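PDB 6IWR: N-acetylgalactosaminyltransferase 7 from Homo sapiens, which is a two-domain protein of the polypeptide GalNAc-transferase family, with a GT-A type glycosyltransferase domain followed by a ricin-type beta-trefoil lectin domain. Local coordinates for residues W474-G479 against G500-M505; G494-L499 against G532-I537. All coordinates share one frame; numbering follows the deposited sequence.

Contact 1 (W474-G479 against G500-M505); sequences WGEIRG and GPCHRM
Glu476 lies across from Arg504 and Arg478 across from Cys502, with CA atoms 7.1 and 7.2 Å apart in the two pairs, and no hydrogen bond links the segments. Residues 476-479 are strand, whereas beyond Pro501 the other segment leaves its strand as a loop, and side chains bridge the gap. At the centre is the guanidinium of Arg478. Cys502 SG sits 3.7 Å above its plane, over the middle, and Cys502 CB approaches Arg478 NH1 at 3.5 Å. Arg504 NH2 lies over the opposite face, the two guanidinium planes being 49° apart. Arg478 starts with CG anti to the backbone N and then bends at chi3 (-73°), which turns it back to Glu476. There it grips the carboxylate side-on: Arg478 NE gives a nearly straight hydrogen bond of 2.6 Å to Glu476 OE1, part of a salt bridge, coming from above the carboxylate plane, while Arg478 NH1 reaches the syn lone pair of Glu476 OE2 in a longer, more bent bond, tilted from the guanidinium plane. Arg478 NH1 also stands 3.2 Å from Arg504 NE, two donors without a bond between them; the carboxylate probably offsets the gathered positive charge. Around this, Cys502 is tied by its disulfide to Cys485 on strand 484-487, Glu476 OE1 also bonds Asn592, and Arg478 NH2 bonds the Thr482 carbonyl. The contact brings strand 476-479 and its antiparallel partner 589-592, near the two ends of the trefoil sequence, together with the loop after strand 498-501.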
ATOM      1  N   TRP A 474     -20.299  17.614  -8.207  1.00 28.97           N
ATOM      2  CA  TRP A 474     -19.571  16.451  -7.720  1.00 30.04           C
ATOM      3  C   TRP A 474     -20.104  15.218  -8.435  1.00 30.18           C
ATOM      4  O   TRP A 474     -21.224  15.210  -8.950  1.00 29.76           O
ATOM      5  CB  TRP A 474     -19.696  16.293  -6.194  1.00 31.52           C
ATOM      6  CG  TRP A 474     -21.107  16.052  -5.741  1.00 27.07           C
ATOM      7  CD1 TRP A 474     -22.067  16.992  -5.488  1.00 30.12           C
ATOM      8  CD2 TRP A 474     -21.722  14.788  -5.519  1.00 28.79           C
ATOM      9  NE1 TRP A 474     -23.241  16.393  -5.112  1.00 28.49           N
ATOM     10  CE2 TRP A 474     -23.058  15.034  -5.127  1.00 29.39           C
ATOM     11  CE3 TRP A 474     -21.276  13.465  -5.613  1.00 31.13           C
ATOM     12  CZ2 TRP A 474     -23.953  14.002  -4.825  1.00 28.86           C
ATOM     13  CZ3 TRP A 474     -22.168  12.435  -5.307  1.00 31.08           C
ATOM     14  CH2 TRP A 474     -23.488  12.714  -4.912  1.00 33.60           C
ATOM     15  N   GLY A 475     -19.289  14.172  -8.458  1.00 27.55           N
ATOM     16  CA  GLY A 475     -19.725  12.897  -8.992  1.00 28.36           C
ATOM     17  C   GLY A 475     -18.638  12.179  -9.770  1.00 31.61           C
ATOM     18  O   GLY A 475     -17.444  12.484  -9.620  1.00 25.93           O
ATOM     19  N   GLU A 476     -19.044  11.196 -10.575  1.00 28.58           N
ATOM     20  CA  GLU A 476     -18.168  10.652 -11.601  1.00 28.25           C
ATOM     21  C   GLU A 476     -17.850  11.736 -12.633  1.00 26.21           C
ATOM     22  O   GLU A 476     -18.644  12.656 -12.872  1.00 27.01           O
ATOM     23  CB  GLU A 476     -18.834   9.461 -12.290  1.00 25.89           C
ATOM     24  CG  GLU A 476     -20.016   9.853 -13.179  1.00 25.09           C
ATOM     25  CD  GLU A 476     -20.686   8.680 -13.872  1.00 33.38           C
ATOM     26  OE1 GLU A 476     -21.561   8.928 -14.730  1.00 34.11           O
ATOM     27  OE2 GLU A 476     -20.345   7.516 -13.589  1.00 36.66           O
ATOM     28  N   ILE A 477     -16.679  11.627 -13.240  1.00 22.12           N
ATOM     29  CA  ILE A 477     -16.326  12.438 -14.394  1.00 24.66           C
ATOM     30  C   ILE A 477     -16.300  11.489 -15.583  1.00 26.15           C
ATOM     31  O   ILE A 477     -15.309  10.790 -15.828  1.00 25.24           O
ATOM     32  CB  ILE A 477     -14.998  13.174 -14.209  1.00 24.27           C
ATOM     33  CG1 ILE A 477     -15.093  14.097 -12.989  1.00 28.08           C
ATOM     34  CG2 ILE A 477     -14.688  13.999 -15.452  1.00 26.74           C
ATOM     35  CD1 ILE A 477     -13.794  14.845 -12.650  1.00 28.30           C
ATOM     36  N   ARG A 478     -17.408  11.442 -16.307  1.00 24.66           N
ATOM     37  CA  ARG A 478     -17.640  10.448 -17.336  1.00 23.69           C
ATOM     38  C   ARG A 478     -17.442  11.067 -18.708  1.00 28.00           C
ATOM     39  O   ARG A 478     -17.771  12.230 -18.931  1.00 32.26           O
ATOM     40  CB  ARG A 478     -19.054   9.877 -17.207  1.00 27.67           C
ATOM     41  CG  ARG A 478     -19.457   8.928 -18.314  1.00 28.95           C
ATOM     42  CD  ARG A 478     -20.936   8.648 -18.223  1.00 25.38           C
ATOM     43  NE  ARG A 478     -21.213   7.785 -17.084  1.00 30.86           N
ATOM     44  CZ  ARG A 478     -21.391   6.465 -17.148  1.00 30.65           C
ATOM     45  NH1 ARG A 478     -21.628   5.772 -16.036  1.00 29.22           N
ATOM     46  NH2 ARG A 478     -21.314   5.839 -18.311  1.00 23.92           N
ATOM     47  N   GLY A 479     -16.893  10.282 -19.630  1.00 29.99           N
ATOM     48  CA  GLY A 479     -16.747  10.755 -21.002  1.00 27.96           C
ATOM     49  C   GLY A 479     -18.100  10.837 -21.689  1.00 32.52           C
ATOM     50  O   GLY A 479     -18.862   9.860 -21.712  1.00 31.74           O
ATOM     51  N   GLY A 500     -10.812   4.735 -16.847  1.00 31.66           N
ATOM     52  CA  GLY A 500     -11.250   3.365 -16.719  1.00 31.70           C
ATOM     53  C   GLY A 500     -12.728   3.229 -16.995  1.00 33.30           C
ATOM     54  O   GLY A 500     -13.454   4.220 -17.099  1.00 36.72           O
ATOM     55  N   PRO A 501     -13.205   1.996 -17.124  1.00 30.32           N
ATOM     56  CA  PRO A 501     -14.640   1.789 -17.338  1.00 30.35           C
ATOM     57  C   PRO A 501     -15.434   2.253 -16.126  1.00 27.18           C
ATOM     58  O   PRO A 501     -15.065   1.980 -14.982  1.00 29.69           O
ATOM     59  CB  PRO A 501     -14.763   0.276 -17.567  1.00 27.40           C
ATOM     60  CG  PRO A 501     -13.437  -0.299 -17.298  1.00 29.02           C
ATOM     61  CD  PRO A 501     -12.418   0.769 -17.303  1.00 28.89           C
ATOM     62  N   CYS A 502     -16.507   2.995 -16.391  1.00 29.04           N
ATOM     63  CA  CYS A 502     -17.374   3.496 -15.331  1.00 29.54           C
ATOM     64  C   CYS A 502     -18.059   2.339 -14.627  1.00 30.63           C
ATOM     65  O   CYS A 502     -18.491   1.368 -15.260  1.00 31.65           O
ATOM     66  CB  CYS A 502     -18.433   4.439 -15.896  1.00 22.91           C
ATOM     67  SG  CYS A 502     -17.800   5.969 -16.650  1.00 40.13           S
ATOM     68  N   HIS A 503     -18.164   2.449 -13.309  1.00 29.88           N
ATOM     69  CA  HIS A 503     -18.921   1.490 -12.523  1.00 33.41           C
ATOM     70  C   HIS A 503     -19.925   2.155 -11.581  1.00 32.53           C
ATOM     71  O   HIS A 503     -20.666   1.445 -10.891  1.00 31.94           O
ATOM     72  CB  HIS A 503     -17.968   0.596 -11.718  1.00 28.89           C
ATOM     73  CG  HIS A 503     -17.009   1.368 -10.871  1.00 30.08           C
ATOM     74  ND1 HIS A 503     -17.412   2.393 -10.036  1.00 35.52           N
ATOM     75  CD2 HIS A 503     -15.666   1.287 -10.744  1.00 29.01           C
ATOM     76  CE1 HIS A 503     -16.357   2.903  -9.425  1.00 30.02           C
ATOM     77  NE2 HIS A 503     -15.288   2.242  -9.828  1.00 31.34           N
ATOM     78  N   ARG A 504     -19.964   3.487 -11.518  1.00 29.51           N
ATOM     79  CA  ARG A 504     -20.985   4.194 -10.747  1.00 34.09           C
ATOM     80  C   ARG A 504     -20.972   3.792  -9.288  1.00 34.11           C
ATOM     81  O   ARG A 504     -22.005   3.840  -8.630  1.00 37.81           O
ATOM     82  CB  ARG A 504     -22.397   3.970 -11.307  1.00 29.29           C
ATOM     83  CG  ARG A 504     -22.698   4.736 -12.581  1.00 36.16           C
ATOM     84  CD  ARG A 504     -24.146   4.639 -12.986  1.00 32.28           C
ATOM     85  NE  ARG A 504     -24.283   5.151 -14.334  1.00 52.59           N
ATOM     86  CZ  ARG A 504     -25.209   4.766 -15.217  1.00 73.39           C
ATOM     87  NH1 ARG A 504     -26.104   3.845 -14.877  1.00 81.46           N
ATOM     88  NH2 ARG A 504     -25.244   5.304 -16.446  1.00 59.37           N
ATOM     89  N   MET A 505     -19.832   3.354  -8.767  1.00 36.85           N
ATOM     90  CA  MET A 505     -19.742   2.979  -7.366  1.00 34.56           C
ATOM     91  C   MET A 505     -19.015   4.019  -6.533  1.00 34.79           C
ATOM     92  O   MET A 505     -18.744   3.776  -5.358  1.00 32.00           O
ATOM     93  CB  MET A 505     -19.075   1.619  -7.239  1.00 35.99           C
ATOM     94  CG  MET A 505     -19.940   0.498  -7.811  1.00 38.35           C
ATOM     95  SD  MET A 505     -21.556   0.416  -7.010  1.00 42.85           S
ATOM     96  CE  MET A 505     -21.033   0.200  -5.318  1.00 49.45           C
TER

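Contact 2 (G494-L499 against G532-I537); sequences GGFVEL and GSKVMI
The ring of Phe496 lies between Lys534 and a backbone carbonyl. Over one face, Lys534 CD stands 4.0 Å from the ring centroid and only 5° off the normal, a CH-pi contact; over the opposite face Gly494 O lies 4.3 Å above the plane. Val535 O meets the ring edge in plane, at 3.7 Å from Phe496 CD1. Met536 CB touches Phe496 CE1 at 3.8 Å, and Met536 SD, 5.4 Å from the Phe496 ring centroid, makes an oblique Met-aromatic contact. With CG anti to the backbone N (chi1 -175°) and an extended second torsion, Met536 lays SD beside Gly494; the bend at chi3 turns only the terminal methyl. The lysine crosses the ring at about a right angle, bent repeatedly so that CB, CD and CE all lean on the aromatic.

Behind the ring the backbones join in a single beta bridge, Phe496 with Met536, although the touching parts, 494-497 and 534-537, run 113° apart end to end. Ile537 N bonds to Gly495 O at 2.8 Å and Val497 N to Val535 O at 3.0 Å, while Gly494 N donates to Ile537 O in the carbonyl plane. Val497 has its CB directed toward residues 532-537, and its CG2 is 4.2 Å from Ile537 CG1. That buried side continues into the trefoil: Val497 also packs on Ile486 and Val575, Val535 on Val575 and Leu526. Strand 534-539 pairs antiparallel with strand 524-529 and is an outermost strand of its five-stranded sheet within this chain; the chain entering strand 498-501 is pinned beside it.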
ATOM      1  N   GLY A 494       1.158  12.623  -6.071  1.00 54.38           N
ATOM      2  CA  GLY A 494       2.036  12.600  -7.218  1.00 48.72           C
ATOM      3  C   GLY A 494       1.626  11.657  -8.325  1.00 50.82           C
ATOM      4  O   GLY A 494       2.067  11.852  -9.468  1.00 53.97           O
ATOM      5  N   GLY A 495       0.808  10.640  -8.046  1.00 51.65           N
ATOM      6  CA  GLY A 495       0.404   9.682  -9.060  1.00 44.60           C
ATOM      7  C   GLY A 495      -0.405  10.331 -10.161  1.00 48.42           C
ATOM      8  O   GLY A 495      -0.924  11.440 -10.030  1.00 48.63           O
ATOM      9  N   PHE A 496      -0.513   9.623 -11.281  1.00 48.96           N
ATOM     10  CA  PHE A 496      -1.230  10.125 -12.446  1.00 43.88           C
ATOM     11  C   PHE A 496      -2.580   9.439 -12.597  1.00 42.25           C
ATOM     12  O   PHE A 496      -2.674   8.208 -12.575  1.00 41.54           O
ATOM     13  CB  PHE A 496      -0.417   9.947 -13.719  1.00 44.66           C
ATOM     14  CG  PHE A 496       0.813  10.762 -13.740  1.00 50.07           C
ATOM     15  CD1 PHE A 496       0.730  12.141 -13.653  1.00 49.15           C
ATOM     16  CD2 PHE A 496       2.057  10.160 -13.844  1.00 49.26           C
ATOM     17  CE1 PHE A 496       1.872  12.918 -13.669  1.00 53.86           C
ATOM     18  CE2 PHE A 496       3.214  10.926 -13.860  1.00 45.22           C
ATOM     19  CZ  PHE A 496       3.123  12.308 -13.770  1.00 51.40           C
ATOM     20  N   VAL A 497      -3.606  10.249 -12.754  1.00 38.52           N
ATOM     21  CA  VAL A 497      -4.977   9.789 -12.885  1.00 34.96           C
ATOM     22  C   VAL A 497      -5.147   9.179 -14.265  1.00 34.26           C
ATOM     23  O   VAL A 497      -4.504   9.610 -15.223  1.00 34.85           O
ATOM     24  CB  VAL A 497      -5.922  10.981 -12.632  1.00 34.73           C
ATOM     25  CG1 VAL A 497      -6.680  11.401 -13.877  1.00 33.57           C
ATOM     26  CG2 VAL A 497      -6.825  10.725 -11.452  1.00 35.33           C
ATOM     27  N   GLU A 498      -5.982   8.147 -14.370  1.00 42.64           N
ATOM     28  CA  GLU A 498      -6.180   7.426 -15.625  1.00 36.52           C
ATOM     29  C   GLU A 498      -7.658   7.372 -15.989  1.00 32.80           C
ATOM     30  O   GLU A 498      -8.534   7.884 -15.276  1.00 32.37           O
ATOM     31  CB  GLU A 498      -5.614   6.010 -15.532  1.00 39.83           C
ATOM     32  CG  GLU A 498      -4.342   5.937 -14.722  1.00 46.48           C
ATOM     33  CD  GLU A 498      -3.803   4.524 -14.601  1.00 55.11           C
ATOM     34  OE1 GLU A 498      -4.321   3.636 -15.311  1.00 58.64           O
ATOM     35  OE2 GLU A 498      -2.867   4.304 -13.795  1.00 59.03           O
ATOM     36  N   LEU A 499      -7.925   6.734 -17.123  1.00 31.05           N
ATOM     37  CA  LEU A 499      -9.280   6.469 -17.581  1.00 30.38           C
ATOM     38  C   LEU A 499      -9.608   5.003 -17.331  1.00 32.33           C
ATOM     39  O   LEU A 499      -8.775   4.125 -17.559  1.00 37.19           O
ATOM     40  CB  LEU A 499      -9.430   6.796 -19.069  1.00 27.21           C
ATOM     41  CG  LEU A 499     -10.842   6.989 -19.629  1.00 27.57           C
ATOM     42  CD1 LEU A 499     -11.345   8.351 -19.225  1.00 26.82           C
ATOM     43  CD2 LEU A 499     -10.899   6.803 -21.156  1.00 32.37           C
ATOM     44  N   GLY A 532       4.857  16.867 -18.300  1.00 71.48           N
ATOM     45  CA  GLY A 532       3.789  16.230 -19.031  1.00 72.87           C
ATOM     46  C   GLY A 532       2.619  17.164 -19.334  1.00 78.28           C
ATOM     47  O   GLY A 532       2.565  18.350 -18.974  1.00 69.89           O
ATOM     48  N   SER A 533       1.682  16.598 -20.087  1.00 74.72           N
ATOM     49  CA  SER A 533       0.304  17.050 -20.159  1.00 53.07           C
ATOM     50  C   SER A 533      -0.600  16.143 -19.353  1.00 49.70           C
ATOM     51  O   SER A 533      -1.825  16.172 -19.536  1.00 46.21           O
ATOM     52  CB  SER A 533      -0.155  17.085 -21.616  1.00 59.25           C
ATOM     53  OG  SER A 533       0.252  18.293 -22.245  1.00 74.10           O
ATOM     54  N   LYS A 534      -0.007  15.291 -18.517  1.00 50.00           N
ATOM     55  CA  LYS A 534      -0.747  14.390 -17.656  1.00 39.50           C
ATOM     56  C   LYS A 534      -1.340  15.153 -16.485  1.00 44.41           C
ATOM     57  O   LYS A 534      -0.836  16.201 -16.060  1.00 47.14           O
ATOM     58  CB  LYS A 534       0.139  13.276 -17.118  1.00 38.42           C
ATOM     59  CG  LYS A 534       0.670  12.330 -18.139  1.00 40.91           C
ATOM     60  CD  LYS A 534       2.057  11.866 -17.712  1.00 43.44           C
ATOM     61  CE  LYS A 534       2.177  10.358 -17.616  1.00 44.22           C
ATOM     62  NZ  LYS A 534       3.400   9.888 -18.332  1.00 49.45           N
ATOM     63  N   VAL A 535      -2.431  14.601 -15.969  1.00 41.21           N
ATOM     64  CA  VAL A 535      -3.112  15.109 -14.795  1.00 38.17           C
ATOM     65  C   VAL A 535      -2.693  14.266 -13.610  1.00 40.29           C
ATOM     66  O   VAL A 535      -2.840  13.037 -13.617  1.00 42.77           O
ATOM     67  CB  VAL A 535      -4.630  15.075 -14.990  1.00 33.57           C
ATOM     68  CG1 VAL A 535      -5.339  15.581 -13.754  1.00 32.09           C
ATOM     69  CG2 VAL A 535      -4.969  15.886 -16.197  1.00 34.65           C
ATOM     70  N   MET A 536      -2.186  14.930 -12.595  1.00 42.20           N
ATOM     71  CA  MET A 536      -1.610  14.315 -11.423  1.00 42.40           C
ATOM     72  C   MET A 536      -2.532  14.568 -10.236  1.00 44.17           C
ATOM     73  O   MET A 536      -3.350  15.488 -10.255  1.00 42.75           O
ATOM     74  CB  MET A 536      -0.219  14.913 -11.213  1.00 54.43           C
ATOM     75  CG  MET A 536       0.642  14.352 -10.101  1.00 63.66           C
ATOM     76  SD  MET A 536       2.092  15.419  -9.947  1.00 60.18           S
ATOM     77  CE  MET A 536       1.308  17.025 -10.092  1.00 51.60           C
ATOM     78  N   ILE A 537      -2.410  13.721  -9.214  1.00 49.00           N
ATOM     79  CA  ILE A 537      -3.149  13.827  -7.957  1.00 42.90           C
ATOM     80  C   ILE A 537      -2.139  14.095  -6.846  1.00 53.04           C
ATOM     81  O   ILE A 537      -1.170  13.341  -6.703  1.00 53.95           O
ATOM     82  CB  ILE A 537      -3.918  12.531  -7.659  1.00 41.25           C
ATOM     83  CG1 ILE A 537      -5.364  12.631  -8.038  1.00 46.71           C
ATOM     84  CG2 ILE A 537      -3.972  12.274  -6.175  1.00 55.20           C
ATOM     85  CD1 ILE A 537      -6.221  11.903  -7.021  1.00 40.10           C
TER

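Contacts 1 and 2 share strand 498-501: residues 494-499 enter it and residues 500-505 leave it, so the two segments meet at the Leu499-Gly500 peptide bond. Their centres are 16 Å apart, and the shared chain is their one direct connection. Along the sequence the segments alternate, which ties an early strand of the beta-trefoil, in residues 474-479, and its later strand 534-539 to the same piece of chain. The two contact centres lie about 30 and 31 Å from the centre of the chain, within the lectin domain. Contact 1 has residues packing on the second subunit, through Pro501, His503 and Met505; no other protein chain touches the segments of contact 2.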